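Local coordinates for ABC transporter ATP-binding protein (Sulfolobus tokodaii, PDB 2PJZ) that probably binds and hydrolyses ATP as the nucleotide-binding subunit of an ABC transporter, possibly one that imports cobalt, at residues A226-D231 with V237-G242; V166-I171 with N189-Y194; E154-E157 with R163-V166. All blocks are in the same frame, centred on the assembly; numbering follows the deposited sequence.

Interaction 1 (A226-D231 with V237-G242); sequences ALLVLD and VSIVKG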
# COMPACT_ATOMS: atom_id res chain seq x y z
N ALA A 226 14.75 9.82 -19.64
CA ALA A 226 13.65 9.09 -18.98
C ALA A 226 13.44 9.53 -17.52
O ALA A 226 14.40 9.77 -16.81
CB ALA A 226 13.89 7.60 -19.07
N LEU A 227 12.19 9.64 -17.08
CA LEU A 227 11.91 9.90 -15.67
C LEU A 227 12.31 8.70 -14.81
O LEU A 227 12.77 8.85 -13.67
CB LEU A 227 10.43 10.20 -15.47
CG LEU A 227 9.82 11.48 -16.03
CD1 LEU A 227 8.34 11.23 -16.29
CD2 LEU A 227 10.00 12.67 -15.05
N LEU A 228 12.13 7.51 -15.37
CA LEU A 228 12.55 6.28 -14.69
C LEU A 228 12.76 5.17 -15.70
O LEU A 228 11.94 5.01 -16.60
CB LEU A 228 11.48 5.86 -13.67
CG LEU A 228 11.71 4.57 -12.86
CD1 LEU A 228 12.92 4.74 -11.95
CD2 LEU A 228 10.46 4.24 -12.04
N VAL A 229 13.85 4.43 -15.56
CA VAL A 229 14.08 3.25 -16.39
C VAL A 229 13.89 1.96 -15.57
O VAL A 229 14.56 1.77 -14.57
CB VAL A 229 15.48 3.24 -17.05
CG1 VAL A 229 15.64 2.01 -17.96
CG2 VAL A 229 15.69 4.56 -17.89
N LEU A 230 12.95 1.12 -15.99
CA LEU A 230 12.69 -0.16 -15.33
C LEU A 230 13.45 -1.29 -15.98
O LEU A 230 13.39 -1.46 -17.19
CB LEU A 230 11.20 -0.50 -15.39
CG LEU A 230 10.20 0.48 -14.80
CD1 LEU A 230 8.81 0.03 -15.15
CD2 LEU A 230 10.40 0.59 -13.28
N ASP A 231 14.16 -2.08 -15.18
CA ASP A 231 14.77 -3.35 -15.61
C ASP A 231 13.80 -4.54 -15.42
O ASP A 231 13.35 -4.77 -14.29
CB ASP A 231 16.06 -3.56 -14.82
CG ASP A 231 16.98 -2.34 -14.88
OD1 ASP A 231 17.25 -1.84 -15.99
OD2 ASP A 231 17.44 -1.87 -13.82
N VAL A 237 12.55 -0.78 -19.81
CA VAL A 237 11.32 -0.10 -20.15
C VAL A 237 11.43 1.30 -19.59
O VAL A 237 11.64 1.49 -18.39
CB VAL A 237 10.07 -0.82 -19.55
CG1 VAL A 237 8.85 0.02 -19.72
CG2 VAL A 237 9.85 -2.17 -20.22
N SER A 238 11.32 2.30 -20.46
CA SER A 238 11.49 3.68 -20.03
C SER A 238 10.17 4.39 -19.86
O SER A 238 9.28 4.30 -20.72
CB SER A 238 12.38 4.46 -21.00
OG SER A 238 13.70 3.97 -20.95
N ILE A 239 10.07 5.12 -18.75
CA ILE A 239 8.97 6.04 -18.51
C ILE A 239 9.50 7.43 -18.87
O ILE A 239 10.45 7.95 -18.24
CB ILE A 239 8.47 5.94 -17.03
CG1 ILE A 239 7.95 4.51 -16.76
CG2 ILE A 239 7.39 6.92 -16.77
CD1 ILE A 239 7.66 4.19 -15.29
N VAL A 240 8.90 8.01 -19.91
CA VAL A 240 9.35 9.27 -20.52
C VAL A 240 8.27 10.38 -20.46
O VAL A 240 7.08 10.12 -20.59
CB VAL A 240 9.82 9.04 -21.98
CG1 VAL A 240 10.98 8.03 -22.03
CG2 VAL A 240 8.67 8.55 -22.84
N LYS A 241 8.71 11.62 -20.24
CA LYS A 241 7.80 12.75 -20.17
C LYS A 241 7.35 13.12 -21.59
O LYS A 241 8.15 13.17 -22.51
CB LYS A 241 8.50 13.94 -19.50
CG LYS A 241 7.52 14.95 -18.97
CD LYS A 241 8.15 15.88 -17.91
CE LYS A 241 7.05 16.61 -17.18
NZ LYS A 241 6.39 15.71 -16.19
N GLY A 242 6.06 13.38 -21.76
CA GLY A 242 5.53 13.64 -23.10
C GLY A 242 5.50 12.42 -24.01
O GLY A 242 5.53 11.28 -23.53

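Interaction 2 (V166-I171 with N189-Y194); sequences VISRYI and NLYKEY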
# COMPACT_ATOMS: atom_id res chain seq x y z
N VAL A 166 -13.96 9.78 -0.60
CA VAL A 166 -14.06 10.05 0.83
C VAL A 166 -12.85 9.47 1.60
O VAL A 166 -12.18 10.19 2.36
CB VAL A 166 -15.41 9.57 1.41
CG1 VAL A 166 -15.42 9.71 2.93
CG2 VAL A 166 -16.56 10.41 0.82
N ILE A 167 -12.54 8.20 1.36
CA ILE A 167 -11.43 7.56 2.08
C ILE A 167 -10.07 8.16 1.67
O ILE A 167 -9.17 8.25 2.49
CB ILE A 167 -11.46 6.00 1.96
CG1 ILE A 167 -10.66 5.34 3.09
CG2 ILE A 167 -10.97 5.54 0.58
CD1 ILE A 167 -11.20 5.58 4.47
N SER A 168 -9.94 8.60 0.42
CA SER A 168 -8.71 9.22 -0.07
C SER A 168 -8.44 10.52 0.69
O SER A 168 -7.30 10.82 1.00
CB SER A 168 -8.79 9.49 -1.57
OG SER A 168 -7.56 9.99 -2.06
N ARG A 169 -9.50 11.27 0.97
CA ARG A 169 -9.38 12.51 1.74
C ARG A 169 -8.80 12.19 3.13
O ARG A 169 -7.91 12.89 3.60
CB ARG A 169 -10.73 13.29 1.79
CG ARG A 169 -11.04 13.97 0.39
CD ARG A 169 -12.51 14.51 0.07
NE ARG A 169 -12.58 14.87 -1.38
CZ ARG A 169 -13.50 14.45 -2.27
NH1 ARG A 169 -14.53 13.70 -1.88
NH2 ARG A 169 -13.41 14.82 -3.55
N TYR A 170 -9.25 11.10 3.74
CA TYR A 170 -8.71 10.73 5.07
C TYR A 170 -7.29 10.17 5.01
O TYR A 170 -6.48 10.41 5.91
CB TYR A 170 -9.65 9.74 5.75
CG TYR A 170 -10.91 10.38 6.28
CD1 TYR A 170 -10.84 11.37 7.25
CD2 TYR A 170 -12.16 9.98 5.82
CE1 TYR A 170 -12.00 11.97 7.74
CE2 TYR A 170 -13.32 10.57 6.30
CZ TYR A 170 -13.23 11.56 7.25
OH TYR A 170 -14.39 12.12 7.73
N ILE A 171 -7.02 9.39 3.97
CA ILE A 171 -5.68 8.84 3.72
C ILE A 171 -4.69 9.99 3.58
O ILE A 171 -3.58 9.93 4.10
CB ILE A 171 -5.70 7.90 2.45
CG1 ILE A 171 -6.45 6.60 2.79
CG2 ILE A 171 -4.27 7.61 1.91
CD1 ILE A 171 -6.75 5.68 1.61
N ASN A 189 -4.68 9.55 -9.94
CA ASN A 189 -4.97 10.95 -10.24
C ASN A 189 -5.27 11.74 -8.98
O ASN A 189 -5.29 12.97 -9.00
CB ASN A 189 -6.16 11.04 -11.19
CG ASN A 189 -7.43 10.57 -10.53
OD1 ASN A 189 -7.80 9.39 -10.64
ND2 ASN A 189 -8.09 11.46 -9.79
N LEU A 190 -5.57 11.04 -7.90
CA LEU A 190 -5.78 11.70 -6.61
C LEU A 190 -4.49 11.78 -5.79
O LEU A 190 -4.48 12.35 -4.71
CB LEU A 190 -6.85 10.96 -5.80
CG LEU A 190 -8.32 11.17 -6.20
CD1 LEU A 190 -9.19 10.33 -5.29
CD2 LEU A 190 -8.71 12.65 -6.12
N TYR A 191 -3.40 11.23 -6.33
CA TYR A 191 -2.15 11.13 -5.58
C TYR A 191 -0.96 11.71 -6.30
O TYR A 191 0.16 11.24 -6.11
CB TYR A 191 -1.91 9.68 -5.14
CG TYR A 191 -2.89 9.25 -4.10
CD1 TYR A 191 -2.61 9.40 -2.74
CD2 TYR A 191 -4.14 8.74 -4.47
CE1 TYR A 191 -3.54 9.03 -1.77
CE2 TYR A 191 -5.07 8.37 -3.51
CZ TYR A 191 -4.76 8.51 -2.17
OH TYR A 191 -5.70 8.14 -1.23
N LYS A 192 -1.19 12.78 -7.07
CA LYS A 192 -0.15 13.42 -7.90
C LYS A 192 1.02 13.93 -7.09
O LYS A 192 2.17 13.90 -7.57
CB LYS A 192 -0.74 14.59 -8.71
CG LYS A 192 -1.90 14.20 -9.59
CD LYS A 192 -2.58 15.43 -10.25
CE LYS A 192 -3.49 14.96 -11.38
NZ LYS A 192 -3.98 16.11 -12.21
N GLU A 193 0.75 14.38 -5.87
CA GLU A 193 1.83 14.95 -5.05
C GLU A 193 2.70 13.87 -4.37
O GLU A 193 3.66 14.19 -3.65
CB GLU A 193 1.27 15.97 -4.04
CG GLU A 193 0.37 15.42 -2.92
CD GLU A 193 -1.12 15.16 -3.27
OE1 GLU A 193 -1.97 15.63 -2.46
OE2 GLU A 193 -1.43 14.48 -4.27
N TYR A 194 2.39 12.60 -4.65
CA TYR A 194 3.06 11.47 -3.97
C TYR A 194 4.11 10.85 -4.84
O TYR A 194 4.08 11.05 -6.05
CB TYR A 194 2.03 10.41 -3.57
CG TYR A 194 1.17 10.87 -2.44
CD1 TYR A 194 1.02 10.11 -1.29
CD2 TYR A 194 0.50 12.08 -2.53
CE1 TYR A 194 0.20 10.58 -0.24
CE2 TYR A 194 -0.28 12.55 -1.51
CZ TYR A 194 -0.43 11.82 -0.37
OH TYR A 194 -1.24 12.36 0.61

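Interaction 3 (E154-E157 with R163-V166); sequences EPFE and RRHV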
# COMPACT_ATOMS: atom_id res chain seq x y z
N GLU A 154 -4.17 -1.97 -0.56
CA GLU A 154 -5.33 -1.88 -1.50
C GLU A 154 -6.55 -1.20 -0.91
O GLU A 154 -7.64 -1.82 -0.85
CB GLU A 154 -5.74 -3.29 -1.98
CG GLU A 154 -4.69 -3.95 -2.82
CD GLU A 154 -4.64 -3.42 -4.25
OE1 GLU A 154 -5.30 -2.39 -4.57
OE2 GLU A 154 -3.91 -4.05 -5.04
N PRO A 155 -6.42 0.07 -0.48
CA PRO A 155 -7.53 0.66 0.26
C PRO A 155 -8.76 0.99 -0.62
O PRO A 155 -9.79 1.36 -0.10
CB PRO A 155 -6.94 1.94 0.85
CG PRO A 155 -5.80 2.30 -0.06
CD PRO A 155 -5.26 1.00 -0.61
N PHE A 156 -8.62 0.81 -1.93
CA PHE A 156 -9.65 1.27 -2.88
C PHE A 156 -10.33 0.12 -3.61
O PHE A 156 -11.30 0.33 -4.35
CB PHE A 156 -9.04 2.20 -3.93
CG PHE A 156 -8.16 3.28 -3.37
CD1 PHE A 156 -8.70 4.34 -2.67
CD2 PHE A 156 -6.78 3.25 -3.59
CE1 PHE A 156 -7.89 5.36 -2.16
CE2 PHE A 156 -5.96 4.25 -3.10
CZ PHE A 156 -6.52 5.31 -2.38
N GLU A 157 -9.83 -1.09 -3.41
CA GLU A 157 -10.33 -2.23 -4.16
C GLU A 157 -11.72 -2.61 -3.67
O GLU A 157 -11.96 -2.64 -2.48
CB GLU A 157 -9.34 -3.39 -4.09
CG GLU A 157 -9.70 -4.56 -4.98
CD GLU A 157 -8.51 -5.44 -5.33
OE1 GLU A 157 -7.48 -5.41 -4.63
OE2 GLU A 157 -8.62 -6.19 -6.33
N ARG A 163 -17.09 6.63 -2.38
CA ARG A 163 -16.41 6.28 -1.14
C ARG A 163 -14.89 6.22 -1.29
O ARG A 163 -14.17 6.44 -0.33
CB ARG A 163 -16.97 4.98 -0.56
CG ARG A 163 -18.36 5.19 0.00
CD ARG A 163 -19.03 3.91 0.40
NE ARG A 163 -20.45 4.17 0.63
CZ ARG A 163 -21.28 3.35 1.26
NH1 ARG A 163 -20.84 2.19 1.72
NH2 ARG A 163 -22.55 3.69 1.40
N ARG A 164 -14.41 5.95 -2.50
CA ARG A 164 -12.98 6.06 -2.78
C ARG A 164 -12.47 7.48 -2.55
O ARG A 164 -11.37 7.68 -2.00
CB ARG A 164 -12.67 5.64 -4.20
CG ARG A 164 -12.64 4.14 -4.43
CD ARG A 164 -12.46 3.84 -5.89
NE ARG A 164 -12.00 2.47 -6.09
CZ ARG A 164 -11.42 2.03 -7.20
NH1 ARG A 164 -11.23 2.83 -8.25
NH2 ARG A 164 -11.03 0.76 -7.27
N HIS A 165 -13.26 8.45 -2.99
CA HIS A 165 -12.94 9.85 -2.79
C HIS A 165 -12.98 10.28 -1.34
O HIS A 165 -12.12 11.06 -0.90
CB HIS A 165 -13.86 10.72 -3.66
CG HIS A 165 -13.37 10.83 -5.06
ND1 HIS A 165 -13.46 9.79 -5.97
CD2 HIS A 165 -12.68 11.81 -5.69
CE1 HIS A 165 -12.91 10.15 -7.11
NE2 HIS A 165 -12.41 11.37 -6.96
N VAL A 166 -13.96 9.78 -0.60
CA VAL A 166 -14.06 10.05 0.83
C VAL A 166 -12.85 9.47 1.60
O VAL A 166 -12.18 10.19 2.36
CB VAL A 166 -15.41 9.57 1.41
CG1 VAL A 166 -15.42 9.71 2.93
CG2 VAL A 166 -16.56 10.41 0.82

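Interaction 1 (A226-D231 with V237-G242)
L228 and I239 pair across the two antiparallel strands of a beta hairpin, with V229–S238 and L230–V237 as the next pairs. The strand axes come within 4.7 Å at an angle of 162°.

Backbone hydrogen bonds set the register. I239 N reaches L228 O at 2.9 Å in a nearly straight bond. L230 and V237 form a reciprocal pair: L230 N to V237 O and V237 N to L230 O, both 2.8 Å. Near A226 the pattern slips. I239 O takes two weak bonds, a short but bent one from L227 N (2.7 Å, 129°) and a long one from L228 N (3.4 Å). Two residues, L227 and L228, are set against the single I239: a classic beta bulge.

Side-chain packing falls on both faces. On the face of L228, L230, V237 and I239, I239 CD1 lies 4.3 Å from L228 CD2 and also meets L230 CD1. The I239 CG1 branch is anti to the carbonyl carbon (chi1 -61°) and carries CD1 to both leucines. L227 CD1 lies near I239 CG2 and K241 CB. On the face of V229 and S238, the V229 CG2 methyl sits 3.7 Å from the hydroxyl oxygen S238 OG. A226 CB packs on S238 CB and V240 CG1.

The polar ends of S238 and K241 are bound outside the hairpin. S238 OG bonds to G221 O and R223 N, and K241 NZ makes a salt bridge to E212.

Strand 235-241 also pairs with strand 216-220, which puts 228-232 at the edge of this small antiparallel sheet. L227, L228 and I239 lie against I208 of strand 203-209; L228, L230 and I239 lie against F198 of strand 195-200. This joins the C-terminal sheet to the mixed sheet of the ATPase core.

Interaction 2 (V166-I171 with N189-Y194)
S168 and I171, one turn apart on helix 161-173, receive the tip of Y191. The helix belongs to the P-loop NTPase fold of the ABC ATPase. Y191 lies in the loop that follows strand 177-182 and leads into strand 195-200.

The tight part is centred on the Y191 hydroxyl. S168 OG lies 2.8 Å from Y191 OH. S168 also has a second conformer, so the pairing of the two hydroxyls is doubtful in that one. In the conformer that makes the contact, OG is anti to the backbone N (chi1 -175°), which aims it at the phenol. OG also comes close to the ring carbons and approaches the ring obliquely. I171 meets the same end of the tyrosine at its edge. Its CG2 branch is near the ring plane, with I171 CG2 3.5 Å from Y191 OH and 4.0 Å from Y191 CE1. The I171 and Y191 side chains cross at about a right angle. The phenol oxygen is therefore set between a serine hydroxyl and a methyl group, in a buried place. I171 also packs on P155 and F156.

The other side is looser. L190 is partly exposed, and its CD1 touches S168 OG and CB. K192 and E193 sit at the centre of a type I turn from Y191 to Y194, exposed and away from the contact. K172 NZ is hydrogen-bonded to L190 O, and its side chain touches Y191 and Y194. Within the loop the tyrosines form a T-shaped pair: Y191 CD1 stands over the centre of the Y194 ring, 3.8 Å above its plane.

Interaction 3 (E154-E157 with R163-V166)
R164 grips the carbonyl oxygen of F156 with two nitrogens. R164 NE is 2.8 Å from F156 O and R164 NH2 is 3.0 Å from F156 O. Both bonds are bent, 144° and 137° at the hydrogen. The oxygen lies near the guanidinium plane, but both donors come from the same face of the carbonyl, with NH2 well above its plane. F156 CB lies over one face of the guanidinium, 3.7 Å from R164 NE.

The R164 chain runs extended from CG to NE, carrying the group from helix 161-173 to the loop after strand 149-153. It also makes two salt bridges: NH1 with D186, and NH2, shared with F156 O, with E184. P155 CG lies 3.6 Å above the F156 ring plane, offset toward its rim, and the ring packs on I167 and I171. A type I turn from E154 to E157 shapes the loop.

In the ABC family this loop follows the Walker B strand, consistent with E154 and E157 lying near the nucleotide site. E157 OE2 bonds to H183 NE2. Gripped at one carbonyl and flanked by two carboxylates, the R164 guanidinium probably stays charged and ties loop and helix together.

Interactions 2 and 3 are neighbours, with centres 9 Å apart. Both use helix 161-173 and share V166. They touch directly: Y191 OH is 3.2 Å from F156 CZ, and I171 CD1 is 3.8 Å from P155 CB. These contacts join the loop after strand 149-153, the helix and the loop before strand 195-200. Interaction 3 lies near the probable ATP site: the E157 side chain comes near, without touching, the likely Walker A loop with K43 and T44. Interaction 1, in the C-terminal sheet, touches neither: its nearest atoms are about 10 Å from those of interaction 2 and about 17 Å from those of interaction 3.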